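Local coordinates for protein cytochrome c-552 Ks_3358 (Candidatus Kuenenia stuttgartiensis, PDB 5MXZ) that binds one covalently attached heme c and probably serves as a small electron carrier in an anammox bacterium, at residues Arg48-Ile53 with Glu71-Leu76. The protein carries 1 engineered substitution. Numbering follows the deposited sequence.
With ZN (zinc ion), chain H; HEC (heme c), chain B; EDO (1,2-ethanediol), chain P.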
ATOM      1  N   ARG A  48      -6.852   5.916  -6.535  1.00 24.38           N
ATOM      2  CA  ARG A  48      -7.158   5.758  -5.104  1.00 24.66           C
ATOM      3  C   ARG A  48      -5.957   5.191  -4.345  1.00 23.48           C
ATOM      4  O   ARG A  48      -5.609   5.693  -3.270  1.00 23.80           O
ATOM      5  CB  ARG A  48      -8.420   4.890  -4.899  1.00 24.57           C
ATOM      6  CG  ARG A  48      -8.768   4.519  -3.456  1.00 24.92           C
ATOM      7  CD  ARG A  48      -9.507   5.617  -2.678  1.00 25.49           C
ATOM      8  NE  ARG A  48      -8.637   6.718  -2.253  1.00 26.58           N
ATOM      9  CZ  ARG A  48      -7.862   6.726  -1.163  1.00 26.67           C
ATOM     10  NH1 ARG A  48      -7.806   5.683  -0.342  1.00 26.65           N
ATOM     11  NH2 ARG A  48      -7.115   7.785  -0.900  1.00 26.56           N
ATOM     12  N   ILE A  49      -5.327   4.166  -4.919  1.00 22.98           N
ATOM     13  CA  ILE A  49      -4.113   3.564  -4.357  1.00 22.98           C
ATOM     14  C   ILE A  49      -2.988   4.611  -4.245  1.00 22.93           C
ATOM     15  O   ILE A  49      -2.393   4.763  -3.173  1.00 21.72           O
ATOM     16  CB  ILE A  49      -3.666   2.299  -5.150  1.00 22.84           C
ATOM     17  CG1 ILE A  49      -4.716   1.172  -5.011  1.00 23.20           C
ATOM     18  CG2 ILE A  49      -2.292   1.809  -4.689  1.00 22.77           C
ATOM     19  CD1 ILE A  49      -4.619   0.054  -6.040  1.00 23.12           C
ATOM     20  N   ILE A  50      -2.748   5.341  -5.336  1.00 22.97           N
ATOM     21  CA  ILE A  50      -1.719   6.392  -5.396  1.00 23.90           C
ATOM     22  C   ILE A  50      -1.996   7.501  -4.373  1.00 24.11           C
ATOM     23  O   ILE A  50      -1.089   7.889  -3.620  1.00 24.16           O
ATOM     24  CB  ILE A  50      -1.540   6.941  -6.845  1.00 24.87           C
ATOM     25  CG1 ILE A  50      -0.891   5.868  -7.733  1.00 25.91           C
ATOM     26  CG2 ILE A  50      -0.691   8.214  -6.872  1.00 24.72           C
ATOM     27  CD1 ILE A  50      -1.225   5.970  -9.212  1.00 27.73           C
ATOM     28  N   GLU A  51      -3.242   7.976  -4.325  1.00 23.84           N
ATOM     29  CA  GLU A  51      -3.635   9.006  -3.357  1.00 24.89           C
ATOM     30  C   GLU A  51      -3.397   8.540  -1.920  1.00 24.19           C
ATOM     31  O   GLU A  51      -2.878   9.306  -1.099  1.00 23.53           O
ATOM     32  CB  GLU A  51      -5.091   9.447  -3.542  1.00 26.51           C
ATOM     33  CG  GLU A  51      -5.427  10.694  -2.727  1.00 28.76           C
ATOM     34  CD  GLU A  51      -6.892  11.088  -2.753  1.00 30.56           C
ATOM     35  OE1 GLU A  51      -7.169  12.293  -2.936  1.00 31.46           O
ATOM     36  OE2 GLU A  51      -7.764  10.212  -2.561  1.00 31.54           O
ATOM     37  N   GLN A  52      -3.755   7.286  -1.641  1.00 23.47           N
ATOM     38  CA  GLN A  52      -3.569   6.705  -0.311  1.00 23.70           C
ATOM     39  C   GLN A  52      -2.104   6.667   0.109  1.00 23.85           C
ATOM     40  O   GLN A  52      -1.789   7.030   1.242  1.00 25.02           O
ATOM     41  CB  GLN A  52      -4.204   5.321  -0.208  1.00 23.67           C
ATOM     42  CG  GLN A  52      -4.135   4.729   1.198  1.00 23.33           C
ATOM     43  CD  GLN A  52      -4.990   5.475   2.210  1.00 23.77           C
ATOM     44  OE1 GLN A  52      -6.090   5.946   1.891  1.00 24.71           O
ATOM     45  NE2 GLN A  52      -4.487   5.591   3.436  1.00 23.09           N
ATOM     46  N   ILE A  53      -1.219   6.239  -0.796  1.00 23.28           N
ATOM     47  CA  ILE A  53       0.229   6.230  -0.521  1.00 23.33           C
ATOM     48  C   ILE A  53       0.713   7.674  -0.303  1.00 23.73           C
ATOM     49  O   ILE A  53       1.419   7.951   0.668  1.00 23.02           O
ATOM     50  CB  ILE A  53       1.045   5.528  -1.639  1.00 22.72           C
ATOM     51  CG1 ILE A  53       0.532   4.098  -1.854  1.00 23.72           C
ATOM     52  CG2 ILE A  53       2.546   5.524  -1.318  1.00 22.88           C
ATOM     53  CD1 ILE A  53       0.898   3.481  -3.191  1.00 22.81           C
ATOM     54  N   GLU A  71       6.950   8.471  -9.326  1.00 26.61           N
ATOM     55  CA  GLU A  71       7.400   7.240 -10.000  1.00 27.01           C
ATOM     56  C   GLU A  71       7.489   6.070  -9.021  1.00 27.32           C
ATOM     57  O   GLU A  71       7.070   4.953  -9.332  1.00 26.23           O
ATOM     58  CB  GLU A  71       8.763   7.444 -10.680  1.00 27.36           C
ATOM     59  CG  GLU A  71       8.781   8.486 -11.794  1.00 28.17           C
ATOM     60  CD  GLU A  71       9.112   9.899 -11.330  1.00 28.20           C
ATOM     61  OE1 GLU A  71       9.721  10.631 -12.131  1.00 27.90           O
ATOM     62  OE2 GLU A  71       8.776  10.312 -10.191  1.00 27.17           O
ATOM     63  N   GLU A  72       8.031   6.338  -7.835  1.00 27.46           N
ATOM     64  CA  GLU A  72       8.157   5.322  -6.801  1.00 27.32           C
ATOM     65  C   GLU A  72       6.787   4.875  -6.275  1.00 27.23           C
ATOM     66  O   GLU A  72       6.557   3.677  -6.104  1.00 26.66           O
ATOM     67  CB  GLU A  72       9.067   5.809  -5.676  1.00 28.31           C
ATOM     68  CG  GLU A  72      10.532   5.823  -6.075  1.00 29.54           C
ATOM     69  CD  GLU A  72      11.437   6.369  -4.991  1.00 30.51           C
ATOM     70  OE1 GLU A  72      11.048   7.335  -4.297  1.00 29.42           O
ATOM     71  OE2 GLU A  72      12.551   5.831  -4.851  1.00 33.46           O
ATOM     72  N   VAL A  73       5.885   5.837  -6.059  1.00 26.40           N
ATOM     73  CA  VAL A  73       4.494   5.554  -5.657  1.00 25.89           C
ATOM     74  C   VAL A  73       3.766   4.729  -6.735  1.00 26.19           C
ATOM     75  O   VAL A  73       3.078   3.762  -6.410  1.00 25.24           O
ATOM     76  CB  VAL A  73       3.720   6.849  -5.293  1.00 25.93           C
ATOM     77  CG1 VAL A  73       2.248   6.566  -5.016  1.00 25.18           C
ATOM     78  CG2 VAL A  73       4.353   7.527  -4.082  1.00 25.45           C
ATOM     79  N   LYS A  74       3.944   5.098  -8.004  1.00 26.26           N
ATOM     80  CA  LYS A  74       3.348   4.347  -9.118  1.00 26.79           C
ATOM     81  C   LYS A  74       3.873   2.901  -9.181  1.00 26.32           C
ATOM     82  O   LYS A  74       3.099   1.971  -9.415  1.00 25.66           O
ATOM     83  CB  LYS A  74       3.550   5.069 -10.457  1.00 29.07           C
ATOM     84  CG  LYS A  74       2.848   4.382 -11.624  1.00 31.21           C
ATOM     85  CD  LYS A  74       2.745   5.262 -12.849  1.00 33.79           C
ATOM     86  CE  LYS A  74       2.141   4.477 -14.000  1.00 36.17           C
ATOM     87  NZ  LYS A  74       1.744   5.377 -15.112  1.00 39.74           N
ATOM     88  N   ALA A  75       5.174   2.725  -8.941  1.00 25.81           N
ATOM     89  CA  ALA A  75       5.810   1.397  -8.902  1.00 26.26           C
ATOM     90  C   ALA A  75       5.226   0.457  -7.833  1.00 26.59           C
ATOM     91  O   ALA A  75       5.323  -0.770  -7.958  1.00 27.12           O
ATOM     92  CB  ALA A  75       7.310   1.537  -8.712  1.00 26.42           C
ATOM     93  N   LEU A  76       4.628   1.040  -6.795  1.00 26.05           N
ATOM     94  CA  LEU A  76       3.973   0.272  -5.728  1.00 26.09           C
ATOM     95  C   LEU A  76       2.603  -0.289  -6.119  1.00 26.30           C
ATOM     96  O   LEU A  76       2.120  -1.231  -5.483  1.00 27.15           O
ATOM     97  CB  LEU A  76       3.863   1.114  -4.445  1.00 25.75           C
ATOM     98  CG  LEU A  76       5.141   1.296  -3.617  1.00 25.78           C
ATOM     99  CD1 LEU A  76       4.996   2.498  -2.700  1.00 25.38           C
ATOM    100  CD2 LEU A  76       5.491   0.048  -2.813  1.00 25.74           C
TER
HETATM  101 ZN    ZN H 206     -10.043  11.317  -2.821  1.00 97.49          ZN
HETATM  102 FE   HEC B 200      -1.285   1.582   4.087  1.00 23.46          FE
HETATM  103  CHA HEC B 200      -4.703   1.836   3.800  1.00 23.76           C
HETATM  104  CHB HEC B 200      -1.011   0.994   0.712  1.00 23.25           C
HETATM  105  CHC HEC B 200       2.137   1.926   4.349  1.00 23.15           C
HETATM  106  CHD HEC B 200      -1.565   1.347   7.486  1.00 23.22           C
HETATM  107  NA  HEC B 200      -2.643   1.466   2.505  1.00 23.03           N
HETATM  108  C1A HEC B 200      -3.982   1.513   2.566  1.00 24.33           C
HETATM  109  C2A HEC B 200      -4.684   1.356   1.276  1.00 23.66           C
HETATM  110  C3A HEC B 200      -3.584   1.110   0.335  1.00 23.26           C
HETATM  111  C4A HEC B 200      -2.386   1.190   1.215  1.00 23.50           C
HETATM  112  CMA HEC B 200      -3.666   0.857  -1.152  1.00 23.08           C
HETATM  113  CAA HEC B 200      -6.174   1.379   1.060  1.00 24.48           C
HETATM  114  CBA HEC B 200      -6.779   2.545   0.326  1.00 25.28           C
HETATM  115  CGA HEC B 200      -8.225   2.177   0.056  1.00 25.88           C
HETATM  116  O1A HEC B 200      -8.705   1.102   0.479  1.00 25.55           O
HETATM  117  O2A HEC B 200      -8.906   2.980  -0.593  1.00 27.66           O
HETATM  118  NB  HEC B 200       0.313   1.502   2.740  1.00 23.41           N
HETATM  119  C1B HEC B 200       0.258   1.230   1.411  1.00 23.34           C
HETATM  120  C2B HEC B 200       1.566   1.219   0.696  1.00 24.09           C
HETATM  121  C3B HEC B 200       2.475   1.506   1.814  1.00 24.05           C
HETATM  122  C4B HEC B 200       1.622   1.639   3.006  1.00 23.65           C
HETATM  123  CMB HEC B 200       1.857   0.960  -0.760  1.00 24.59           C
HETATM  124  CAB HEC B 200       3.938   1.658   1.776  1.00 25.50           C
HETATM  125  CBB HEC B 200       4.459   2.873   1.040  1.00 25.11           C
HETATM  126  NC  HEC B 200       0.079   1.653   5.668  1.00 22.98           N
HETATM  127  C1C HEC B 200       1.425   1.730   5.618  1.00 23.48           C
HETATM  128  C2C HEC B 200       2.123   1.695   6.936  1.00 23.16           C
HETATM  129  C3C HEC B 200       0.984   1.535   7.853  1.00 23.52           C
HETATM  130  C4C HEC B 200      -0.203   1.491   6.974  1.00 23.85           C
HETATM  131  CMC HEC B 200       3.599   1.791   7.228  1.00 23.68           C
HETATM  132  CAC HEC B 200       1.016   1.389   9.341  1.00 24.42           C
HETATM  133  CBC HEC B 200       1.592   2.505  10.176  1.00 24.97           C
HETATM  134  ND  HEC B 200      -2.878   1.624   5.423  1.00 23.83           N
HETATM  135  C1D HEC B 200      -2.832   1.520   6.764  1.00 24.05           C
HETATM  136  C2D HEC B 200      -4.140   1.593   7.450  1.00 23.87           C
HETATM  137  C3D HEC B 200      -5.084   1.731   6.333  1.00 23.76           C
HETATM  138  C4D HEC B 200      -4.187   1.726   5.159  1.00 23.82           C
HETATM  139  CMD HEC B 200      -4.438   1.520   8.925  1.00 23.29           C
HETATM  140  CAD HEC B 200      -6.579   1.891   6.349  1.00 23.92           C
HETATM  141  CBD HEC B 200      -6.808   3.398   6.150  1.00 24.50           C
HETATM  142  CGD HEC B 200      -7.738   3.766   5.003  1.00 25.64           C
HETATM  143  O1D HEC B 200      -8.123   4.957   4.911  1.00 25.98           O
HETATM  144  O2D HEC B 200      -8.112   2.905   4.172  1.00 24.97           O
HETATM  145  C1  EDO P 214      13.481   9.111  -2.680  1.00 60.06           C
HETATM  146  O1  EDO P 214      14.266   9.656  -3.744  1.00 60.59           O
HETATM  147  C2  EDO P 214      14.220   7.921  -2.082  1.00 59.98           C
HETATM  148  O2  EDO P 214      13.766   6.724  -2.724  1.00 58.52           O
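Val73 of helix 70-75 meets Ile53 and Ile50 of helix 46-55, an apolar helix-helix contact beside the heme of this class I cytochrome c fold. Val73 and Ile53 reach toward each other tip to tip, with Val73 CG1 3.7 Å from Ile53 CB. That methyl stands anti to the backbone N of Val73 (chi1 174°), which directs it into the groove between the two isoleucines; Val73 CG1 also lies 3.8 Å from Ile50 CG2. Val73 CG2 also touches Ile53 CG2, which both valine methyls meet. Three residues on, Leu76 CB packs on Ile53 CD1. No hydrogen bond joins the segments.

The same isoleucine and leucine carry the packing on to the porphyrin. Ile53 CG1 lies 3.6 Å from the heme methyl CMB, and Leu76 CD1 touches the CBB carbon, while Leu8 and Phe9 of helix 5-12 pack against Leu76. Val77 of helix 77-80 touches both Ile49 and Ile50.

On the heme side of helix 46-55, Gln52 CG rests on the porphyrin at C2A (3.4 Å), and its NE2 is hydrogen-bonded to Thr57. Arg48 bends at chi2 and chi3 to reach the propionate, its NH1 bonding HEC O2A at 2.9 Å. Two neighbours hold the guanidinium by its edge: NH2 forms a salt bridge with Glu51 OE2, itself a zinc ligand, and NH1 gives Gln52 OE1 a nearly straight 2.8 Å bond (174°), in the carbonyl plane and on a lone pair.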